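PDB 4FO0: actin-related protein 8 from Homo sapiens, which binds ATP with low basal ATPase activity, does not polymerise, and serves as a proposed core subunit of the INO80 chromatin-remodelling complex. Local coordinates for residues 40-45 with 152-157; 56-61 with 161-166; 90-95 with 323-328. All coordinates share one frame; numbering follows the deposited sequence.

Contact 1. Residues 40-45 with 152-157; sequences IPHVIA and HWPIRR
Val43 lies over one face of the Trp153 indole: its CB stands 3.6 Å from the centroid of the six-membered ring and 10° off the ring normal, a CH-pi contact. With chi1 at 60°, CG2 is anti to the backbone N and lies over the middle of the indole. The opposite face takes the guanidinium of Arg156, whose NH2 sits toward the rim, so the indole is held between an aliphatic and a cationic group. The guanidinium is fixed in turn by a nearly straight bond from Arg156 NE to Ile155 O (2.6 Å). The backbones run antiparallel beside this sandwich, and Ile44 and His152 form one hydrogen-bonded pair, Ile44 N to His152 O and His152 N to Ile44 O, both 2.9 Å. On the same face of the sheet Ile44 CG2 packs on His152 CB.

His42, at the centre of an inverse gamma turn, has CG anti to the backbone N (chi1 -166°), and CE1 of its ring reaches Ile155 CD1 at 3.5 Å and the Pro154 ring. One water bridges the two segments: it lies in the plane of the imidazole, 2.9 Å from His42 ND1, and accepts from Ile155 N at 2.7 Å. The other ring nitrogen of His42 bonds to Trp181 NE1, so both of its nitrogens have partners and the ring's rotation is set. Further out, Ile177 and Ile180 of helix 170-187 cover His42, Ile44 and Pro154, Leu141 touches Trp153, and Arg156 NH2 bonds to Ser24 O. Ser24 and Thr25 bind ATP, and Ile155 brings the neighbouring chain to that pocket. The Ile44-His152 pair itself joins strands 38-47 and 149-152 in the mixed sheet of the actin fold.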
loop_
_atom_site.group_PDB
_atom_site.type_symbol
_atom_site.label_atom_id
_atom_site.label_comp_id
_atom_site.label_asym_id
_atom_site.label_seq_id
_atom_site.Cartn_x
_atom_site.Cartn_y
_atom_site.Cartn_z
ATOM N N ILE A 40 10.063 5.509 -3.959
ATOM C CA ILE A 40 9.786 5.972 -5.308
ATOM C C ILE A 40 8.389 5.566 -5.734
ATOM O O ILE A 40 7.971 4.422 -5.489
ATOM C CB ILE A 40 10.786 5.350 -6.311
ATOM C CG1 ILE A 40 12.194 5.855 -6.026
ATOM C CG2 ILE A 40 10.382 5.646 -7.745
ATOM C CD1 ILE A 40 12.773 5.287 -4.765
ATOM N N PRO A 41 7.660 6.494 -6.370
ATOM C CA PRO A 41 6.395 6.127 -7.034
ATOM C C PRO A 41 6.712 5.036 -8.029
ATOM O O PRO A 41 7.542 5.223 -8.908
ATOM C CB PRO A 41 5.983 7.404 -7.773
ATOM C CG PRO A 41 6.697 8.522 -7.007
ATOM C CD PRO A 41 7.981 7.923 -6.499
ATOM N N HIS A 42 6.081 3.890 -7.875
ATOM C CA HIS A 42 6.451 2.732 -8.658
ATOM C C HIS A 42 5.729 2.767 -10.002
ATOM O O HIS A 42 4.773 2.013 -10.245
ATOM C CB HIS A 42 6.088 1.491 -7.868
ATOM C CG HIS A 42 6.702 0.252 -8.404
ATOM N ND1 HIS A 42 5.975 -0.700 -9.082
ATOM C CD2 HIS A 42 7.980 -0.182 -8.389
ATOM C CE1 HIS A 42 6.782 -1.675 -9.452
ATOM N NE2 HIS A 42 8.002 -1.388 -9.036
ATOM N N VAL A 43 6.188 3.667 -10.865
ATOM C CA VAL A 43 5.478 4.019 -12.089
ATOM C C VAL A 43 6.471 4.462 -13.161
ATOM O O VAL A 43 7.576 4.920 -12.850
ATOM C CB VAL A 43 4.492 5.171 -11.835
ATOM C CG1 VAL A 43 5.253 6.403 -11.350
ATOM C CG2 VAL A 43 3.657 5.490 -13.102
ATOM N N ILE A 44 6.079 4.319 -14.422
ATOM C CA ILE A 44 6.959 4.674 -15.523
ATOM C C ILE A 44 6.161 5.268 -16.681
ATOM O O ILE A 44 5.074 4.793 -17.023
ATOM C CB ILE A 44 7.791 3.460 -16.023
ATOM C CG1 ILE A 44 8.636 3.861 -17.229
ATOM C CG2 ILE A 44 6.900 2.317 -16.431
ATOM C CD1 ILE A 44 9.633 2.820 -17.652
ATOM N N ALA A 45 6.696 6.329 -17.265
ATOM C CA ALA A 45 6.111 6.907 -18.470
ATOM C C ALA A 45 6.964 6.527 -19.672
ATOM O O ALA A 45 8.183 6.700 -19.668
ATOM C CB ALA A 45 6.007 8.420 -18.351
ATOM N N HIS A 152 2.413 3.716 -17.022
ATOM C CA HIS A 152 2.324 2.328 -16.567
ATOM C C HIS A 152 2.696 2.156 -15.100
ATOM O O HIS A 152 3.768 2.587 -14.650
ATOM C CB HIS A 152 3.184 1.398 -17.441
ATOM C CG HIS A 152 2.779 1.386 -18.884
ATOM N ND1 HIS A 152 3.504 2.025 -19.869
ATOM C CD2 HIS A 152 1.712 0.829 -19.503
ATOM C CE1 HIS A 152 2.901 1.863 -21.033
ATOM N NE2 HIS A 152 1.812 1.141 -20.839
ATOM N N TRP A 153 1.785 1.534 -14.363
ATOM C CA TRP A 153 2.053 1.060 -13.021
ATOM C C TRP A 153 2.209 -0.450 -13.107
ATOM O O TRP A 153 1.223 -1.160 -13.254
ATOM C CB TRP A 153 0.878 1.374 -12.111
ATOM C CG TRP A 153 0.598 2.824 -11.916
ATOM C CD1 TRP A 153 -0.233 3.605 -12.667
ATOM C CD2 TRP A 153 1.121 3.673 -10.880
ATOM N NE1 TRP A 153 -0.256 4.892 -12.166
ATOM C CE2 TRP A 153 0.567 4.962 -11.074
ATOM C CE3 TRP A 153 2.005 3.473 -9.813
ATOM C CZ2 TRP A 153 0.866 6.040 -10.237
ATOM C CZ3 TRP A 153 2.304 4.551 -8.978
ATOM C CH2 TRP A 153 1.736 5.815 -9.196
ATOM N N PRO A 154 3.448 -0.947 -13.027
ATOM C CA PRO A 154 3.761 -2.370 -13.196
ATOM C C PRO A 154 3.082 -3.244 -12.154
ATOM O O PRO A 154 2.980 -4.453 -12.331
ATOM C CB PRO A 154 5.271 -2.417 -12.999
ATOM C CG PRO A 154 5.737 -1.048 -13.337
ATOM C CD PRO A 154 4.659 -0.132 -12.859
ATOM N N ILE A 155 2.626 -2.642 -11.065
ATOM C CA ILE A 155 1.956 -3.412 -10.039
ATOM C C ILE A 155 0.623 -2.781 -9.661
ATOM O O ILE A 155 0.529 -1.567 -9.463
ATOM C CB ILE A 155 2.863 -3.583 -8.812
ATOM C CG1 ILE A 155 4.170 -4.248 -9.247
ATOM C CG2 ILE A 155 2.154 -4.391 -7.716
ATOM C CD1 ILE A 155 5.113 -4.493 -8.121
ATOM N N ARG A 156 -0.407 -3.614 -9.593
ATOM C CA ARG A 156 -1.754 -3.184 -9.224
ATOM C C ARG A 156 -2.302 -4.193 -8.240
ATOM O O ARG A 156 -2.163 -5.406 -8.449
ATOM C CB ARG A 156 -2.692 -3.125 -10.447
ATOM C CG ARG A 156 -2.279 -2.158 -11.565
ATOM C CD ARG A 156 -2.543 -0.693 -11.222
ATOM N NE ARG A 156 -1.562 -0.192 -10.263
ATOM C CZ ARG A 156 -1.550 1.037 -9.752
ATOM N NH1 ARG A 156 -2.480 1.918 -10.100
ATOM N NH2 ARG A 156 -0.607 1.381 -8.879
ATOM N N ARG A 157 -2.916 -3.705 -7.168
ATOM C CA ARG A 157 -3.504 -4.600 -6.179
ATOM C C ARG A 157 -2.516 -5.684 -5.763
ATOM O O ARG A 157 -2.900 -6.836 -5.538
ATOM C CB ARG A 157 -4.799 -5.216 -6.721
ATOM C CG ARG A 157 -6.025 -4.354 -6.442
ATOM C CD ARG A 157 -7.277 -4.914 -7.109
ATOM N NE ARG A 157 -7.508 -4.344 -8.436
ATOM C CZ ARG A 157 -7.638 -3.038 -8.674
ATOM N NH1 ARG A 157 -7.551 -2.144 -7.676
ATOM N NH2 ARG A 157 -7.848 -2.625 -9.920
HETATM O O HOH W 1 3.133 -0.329 -9.755
#

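Contact 2. Residues 56-61 with 161-166; sequences YKDSWL and NIHPGP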
loop_
_atom_site.group_PDB
_atom_site.type_symbol
_atom_site.label_atom_id
_atom_site.label_comp_id
_atom_site.label_asym_id
_atom_site.label_seq_id
_atom_site.Cartn_x
_atom_site.Cartn_y
_atom_site.Cartn_z
ATOM N N TYR A 56 -2.356 5.680 -23.441
ATOM C CA TYR A 56 -2.712 4.696 -22.431
ATOM C C TYR A 56 -2.394 5.225 -21.029
ATOM O O TYR A 56 -1.255 5.604 -20.733
ATOM C CB TYR A 56 -1.995 3.368 -22.674
ATOM C CG TYR A 56 -2.419 2.331 -21.677
ATOM C CD1 TYR A 56 -1.748 2.183 -20.465
ATOM C CD2 TYR A 56 -3.525 1.526 -21.922
ATOM C CE1 TYR A 56 -2.166 1.241 -19.524
ATOM C CE2 TYR A 56 -3.942 0.583 -21.001
ATOM C CZ TYR A 56 -3.264 0.445 -19.803
ATOM O OH TYR A 56 -3.697 -0.493 -18.889
ATOM N N LYS A 57 -3.408 5.282 -20.174
ATOM C CA LYS A 57 -3.174 5.613 -18.772
ATOM C C LYS A 57 -3.655 4.450 -17.922
ATOM O O LYS A 57 -4.782 3.980 -18.089
ATOM C CB LYS A 57 -3.893 6.904 -18.349
ATOM C CG LYS A 57 -3.635 8.140 -19.216
ATOM C CD LYS A 57 -2.148 8.398 -19.467
ATOM C CE LYS A 57 -1.947 9.603 -20.400
ATOM N NZ LYS A 57 -2.527 10.862 -19.823
ATOM N N ASP A 58 -2.803 3.960 -17.029
ATOM C CA ASP A 58 -3.244 2.915 -16.115
ATOM C C ASP A 58 -4.278 3.470 -15.143
ATOM O O ASP A 58 -4.279 4.653 -14.807
ATOM C CB ASP A 58 -2.064 2.307 -15.340
ATOM C CG ASP A 58 -1.537 1.020 -15.974
ATOM O OD1 ASP A 58 -2.341 0.256 -16.559
ATOM O OD2 ASP A 58 -0.316 0.768 -15.881
ATOM N N SER A 59 -5.163 2.607 -14.680
ATOM C CA SER A 59 -6.089 3.006 -13.641
ATOM C C SER A 59 -5.319 3.138 -12.325
ATOM O O SER A 59 -4.378 2.385 -12.067
ATOM C CB SER A 59 -7.190 1.958 -13.514
ATOM O OG SER A 59 -7.439 1.347 -14.773
ATOM N N TRP A 60 -5.711 4.101 -11.504
ATOM C CA TRP A 60 -5.171 4.219 -10.163
ATOM C C TRP A 60 -6.281 4.209 -9.094
ATOM O O TRP A 60 -6.508 3.190 -8.428
ATOM C CB TRP A 60 -4.341 5.480 -10.058
ATOM C CG TRP A 60 -3.713 5.657 -8.727
ATOM C CD1 TRP A 60 -3.746 4.783 -7.675
ATOM C CD2 TRP A 60 -2.957 6.790 -8.290
ATOM N NE1 TRP A 60 -3.059 5.310 -6.607
ATOM C CE2 TRP A 60 -2.566 6.540 -6.957
ATOM C CE3 TRP A 60 -2.571 7.994 -8.898
ATOM C CZ2 TRP A 60 -1.808 7.444 -6.223
ATOM C CZ3 TRP A 60 -1.820 8.890 -8.171
ATOM C CH2 TRP A 60 -1.444 8.612 -6.845
ATOM N N LEU A 61 -6.970 5.338 -8.933
ATOM C CA LEU A 61 -8.099 5.399 -8.009
ATOM C C LEU A 61 -9.376 4.830 -8.627
ATOM O O LEU A 61 -10.356 4.599 -7.931
ATOM C CB LEU A 61 -8.364 6.821 -7.505
ATOM C CG LEU A 61 -7.287 7.592 -6.753
ATOM C CD1 LEU A 61 -7.955 8.725 -5.997
ATOM C CD2 LEU A 61 -6.473 6.709 -5.806
ATOM N N ASN A 161 0.950 -6.106 -12.981
ATOM C CA ASN A 161 -0.174 -5.485 -13.665
ATOM C C ASN A 161 -0.298 -5.926 -15.107
ATOM O O ASN A 161 0.130 -5.209 -16.023
ATOM C CB ASN A 161 -0.118 -3.969 -13.614
ATOM C CG ASN A 161 -1.343 -3.351 -14.257
ATOM O OD1 ASN A 161 -2.384 -4.006 -14.346
ATOM N ND2 ASN A 161 -1.228 -2.116 -14.734
ATOM N N ILE A 162 -0.880 -7.108 -15.294
ATOM C CA ILE A 162 -1.089 -7.681 -16.616
ATOM C C ILE A 162 -2.482 -7.357 -17.135
ATOM O O ILE A 162 -3.476 -7.514 -16.415
ATOM C CB ILE A 162 -0.943 -9.197 -16.576
ATOM C CG1 ILE A 162 0.455 -9.568 -16.085
ATOM C CG2 ILE A 162 -1.278 -9.794 -17.943
ATOM C CD1 ILE A 162 1.167 -10.485 -16.966
ATOM N N HIS A 163 -2.552 -6.917 -18.388
ATOM C CA HIS A 163 -3.808 -6.435 -18.957
ATOM C C HIS A 163 -3.676 -6.293 -20.464
ATOM O O HIS A 163 -2.568 -6.205 -20.991
ATOM C CB HIS A 163 -4.146 -5.076 -18.359
ATOM C CG HIS A 163 -3.134 -4.018 -18.680
ATOM N ND1 HIS A 163 -3.026 -3.446 -19.930
ATOM C CD2 HIS A 163 -2.167 -3.445 -17.924
ATOM C CE1 HIS A 163 -2.045 -2.560 -19.927
ATOM N NE2 HIS A 163 -1.507 -2.540 -18.720
ATOM N N PRO A 164 -4.809 -6.241 -21.170
ATOM C CA PRO A 164 -4.758 -6.147 -22.631
ATOM C C PRO A 164 -4.112 -4.845 -23.035
ATOM O O PRO A 164 -4.289 -3.850 -22.331
ATOM C CB PRO A 164 -6.229 -6.119 -23.028
ATOM C CG PRO A 164 -6.948 -6.698 -21.865
ATOM C CD PRO A 164 -6.188 -6.233 -20.672
ATOM N N GLY A 165 -3.369 -4.844 -24.135
ATOM C CA GLY A 165 -2.799 -3.609 -24.635
ATOM C C GLY A 165 -1.351 -3.366 -24.275
ATOM O O GLY A 165 -0.688 -4.237 -23.711
ATOM N N PRO A 166 -0.860 -2.157 -24.588
ATOM C CA PRO A 166 0.541 -1.755 -24.464
ATOM C C PRO A 166 1.013 -1.806 -23.019
ATOM O O PRO A 166 0.380 -1.210 -22.152
ATOM C CB PRO A 166 0.523 -0.298 -24.940
ATOM C CG PRO A 166 -0.843 0.173 -24.625
ATOM C CD PRO A 166 -1.729 -1.007 -24.892
HETATM O O HOH W 2 0.632 -1.318 -17.514
#
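Tyr56 and His163 bring two loops of the actin fold together, one following strand 38-47 and the other leading into helix 170-187. From its CB outward, Tyr56 first meets Pro166: CB lies 3.9 Å from Pro166 CG, and the start of the ring rests against the same carbon. With CG anti to the backbone N (chi1 -177°), the ring extends under the Pro166 carbonyl, whose O stands over one face. Tyr56 CE1 and CE2 each come within 3.8 Å of His163 CE1. The two rings are nearly parallel, planes 9° apart, but slid until they barely overlap, centroids 4.9 Å apart. The hydroxyl lies over the imidazole face and points to Asp58 OD1, a doubtful bond because OH is modelled too close to His163.

The imidazole is held in its own plane at both nitrogens. His163 ND1 donates to Pro164 O at 2.7 Å, while a water 2.7 Å from His163 NE2 donates to Asp58 OD2, linking the loops. Without the imidazole, as with an alanine here, the water would probably lose one anchor and the end of the Tyr56 ring its flat neighbour. Asp58 and Asn161 approach from opposite directions, and each bonds to the backbone of Trp153, Asp58 OD2 to N and Asn161 ND2 to O. Asn161 ND2 lies 3.2 Å from both Asp58 OD1 and OD2, the amide and carboxylate planes 51° apart.

Contact 3. Residues 90-95 with 323-328; sequences KMSNGT and DQDISG
Asp325 grips Ser92 with both carboxylate oxygens. OD1 accepts from Ser92 N at 3.0 Å, and OD2 accepts from Ser92 OG at 2.6 Å; each donor arrives on the syn side, somewhat out of the carboxylate plane. The fork depends on two matched torsions: Asp325 CG (chi1 -59°) and Ser92 OG (chi1 -72°) both lie anti to their own carbonyl carbons, which leaves the Ser92 hydroxyl on the side of its backbone N and lets one carboxylate span the two.

Met91 slides past Asp325 in the opposite direction. Its CB touches Asp325 OD1 at 3.5 Å, and the chain then runs on until SD stands 3.7 Å from Gln324 O, the methyl bending off at chi3. Each loop is stiffened from within. Met91 to Gly94 form a type I turn, and Asn93 OD1 reaches past its end to accept from Thr95 N (an Asx turn) and Thr95 OG1, while Lys90 NZ closes over to Gly94 O. Facing it, Asp323 to Ile326 form another type I turn, and Asp323 OD1 accepts from Asp325 N at 2.8 Å, a second Asx turn that helps place the gripping residue.

Arg97 adds a bond to Ile326 O, and Gln324 NE2 reaches weakly to Ile86 O of helix 71-88. The contact thus joins the loop between helices 71-88 and 102-109 to the one linking helix 306-319 with strand 330-336, at the surface.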
loop_
_atom_site.group_PDB
_atom_site.type_symbol
_atom_site.label_atom_id
_atom_site.label_comp_id
_atom_site.label_asym_id
_atom_site.label_seq_id
_atom_site.Cartn_x
_atom_site.Cartn_y
_atom_site.Cartn_z
ATOM N N LYS A 90 -20.546 4.788 21.469
ATOM C CA LYS A 90 -20.751 6.014 22.213
ATOM C C LYS A 90 -19.464 6.807 22.229
ATOM O O LYS A 90 -18.393 6.281 21.907
ATOM C CB LYS A 90 -21.191 5.710 23.643
ATOM C CG LYS A 90 -22.409 4.816 23.747
ATOM C CD LYS A 90 -23.625 5.452 23.103
ATOM C CE LYS A 90 -24.863 5.181 23.941
ATOM N NZ LYS A 90 -24.734 5.845 25.269
ATOM N N MET A 91 -19.566 8.071 22.614
ATOM C CA MET A 91 -18.383 8.904 22.707
ATOM C C MET A 91 -17.773 8.800 24.096
ATOM O O MET A 91 -18.313 8.110 24.958
ATOM C CB MET A 91 -18.717 10.341 22.338
ATOM C CG MET A 91 -19.163 10.466 20.891
ATOM S SD MET A 91 -19.064 12.160 20.289
ATOM C CE MET A 91 -20.302 12.951 21.325
ATOM N N SER A 92 -16.644 9.469 24.304
ATOM C CA SER A 92 -15.910 9.356 25.560
ATOM C C SER A 92 -16.737 9.786 26.765
ATOM O O SER A 92 -16.584 9.236 27.856
ATOM C CB SER A 92 -14.613 10.163 25.504
ATOM O OG SER A 92 -13.669 9.535 24.655
ATOM N N ASN A 93 -17.607 10.771 26.568
ATOM C CA ASN A 93 -18.482 11.226 27.638
ATOM C C ASN A 93 -19.725 10.337 27.806
ATOM O O ASN A 93 -20.641 10.671 28.558
ATOM C CB ASN A 93 -18.896 12.677 27.393
ATOM C CG ASN A 93 -19.748 12.839 26.149
ATOM O OD1 ASN A 93 -20.286 11.866 25.621
ATOM N ND2 ASN A 93 -19.887 14.072 25.682
ATOM N N GLY A 94 -19.757 9.219 27.085
ATOM C CA GLY A 94 -20.879 8.298 27.131
ATOM C C GLY A 94 -22.123 8.652 26.328
ATOM O O GLY A 94 -23.118 7.921 26.368
ATOM N N THR A 95 -22.090 9.759 25.593
ATOM C CA THR A 95 -23.263 10.160 24.817
ATOM C C THR A 95 -23.195 9.645 23.392
ATOM O O THR A 95 -22.149 9.167 22.945
ATOM C CB THR A 95 -23.403 11.685 24.772
ATOM O OG1 THR A 95 -22.394 12.239 23.911
ATOM C CG2 THR A 95 -23.248 12.261 26.167
ATOM N N ASP A 323 -11.546 8.613 14.873
ATOM C CA ASP A 323 -11.752 9.062 16.241
ATOM C C ASP A 323 -13.225 9.464 16.484
ATOM O O ASP A 323 -13.687 10.477 15.955
ATOM C CB ASP A 323 -10.801 10.237 16.494
ATOM C CG ASP A 323 -10.889 10.787 17.905
ATOM O OD1 ASP A 323 -11.780 10.352 18.672
ATOM O OD2 ASP A 323 -10.066 11.676 18.237
ATOM N N GLN A 324 -13.963 8.677 17.272
ATOM C CA GLN A 324 -15.374 8.993 17.556
ATOM C C GLN A 324 -15.562 10.404 18.084
ATOM O O GLN A 324 -16.588 11.044 17.839
ATOM C CB GLN A 324 -15.971 8.040 18.589
ATOM C CG GLN A 324 -16.431 6.729 18.038
ATOM C CD GLN A 324 -17.594 6.862 17.070
ATOM O OE1 GLN A 324 -17.473 6.511 15.893
ATOM N NE2 GLN A 324 -18.738 7.335 17.568
ATOM N N ASP A 325 -14.569 10.882 18.817
ATOM C CA ASP A 325 -14.717 12.111 19.580
ATOM C C ASP A 325 -14.567 13.385 18.761
ATOM O O ASP A 325 -14.921 14.471 19.227
ATOM C CB ASP A 325 -13.781 12.093 20.788
ATOM C CG ASP A 325 -14.063 10.920 21.717
ATOM O OD1 ASP A 325 -15.247 10.543 21.868
ATOM O OD2 ASP A 325 -13.101 10.362 22.280
ATOM N N ILE A 326 -14.058 13.248 17.540
ATOM C CA ILE A 326 -14.025 14.352 16.590
ATOM C C ILE A 326 -15.344 14.341 15.833
ATOM O O ILE A 326 -15.602 13.442 15.030
ATOM C CB ILE A 326 -12.876 14.194 15.567
ATOM C CG1 ILE A 326 -11.520 14.179 16.258
ATOM C CG2 ILE A 326 -12.892 15.311 14.543
ATOM C CD1 ILE A 326 -10.369 14.038 15.273
ATOM N N SER A 327 -16.187 15.333 16.079
ATOM C CA SER A 327 -17.523 15.306 15.501
ATOM C C SER A 327 -17.996 16.702 15.171
ATOM O O SER A 327 -17.332 17.684 15.500
ATOM C CB SER A 327 -18.502 14.659 16.481
ATOM O OG SER A 327 -18.637 15.446 17.657
ATOM N N GLY A 328 -19.148 16.784 14.517
ATOM C CA GLY A 328 -19.697 18.057 14.084
ATOM C C GLY A 328 -19.174 18.509 12.734
ATOM O O GLY A 328 -18.402 17.806 12.077
#

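In the fold
Contacts 1 and 2 adjoin, with centres about 10 Å apart, and their second segments, 152-157 and 161-166, follow closely along the chain: Asn161 N probably bonds to Pro154 O (2.7 Å), Arg156 packs on Asn161, and Trp60 meets the Trp153 ring. Contact 1 comes closer to the nucleotide, the Ile155 side chain about 5 Å from ATP and about 8 Å from the magnesium ion; the Asn161 side chain of contact 2 is about 11 Å from ATP. Contact 3 lies across the centre of the chain, its centre about 40 Å from that of contact 1 and about 42 Å from that of contact 2, far from the ATP pocket. The first segments of all three contacts precede all the second ones, so the connections cross.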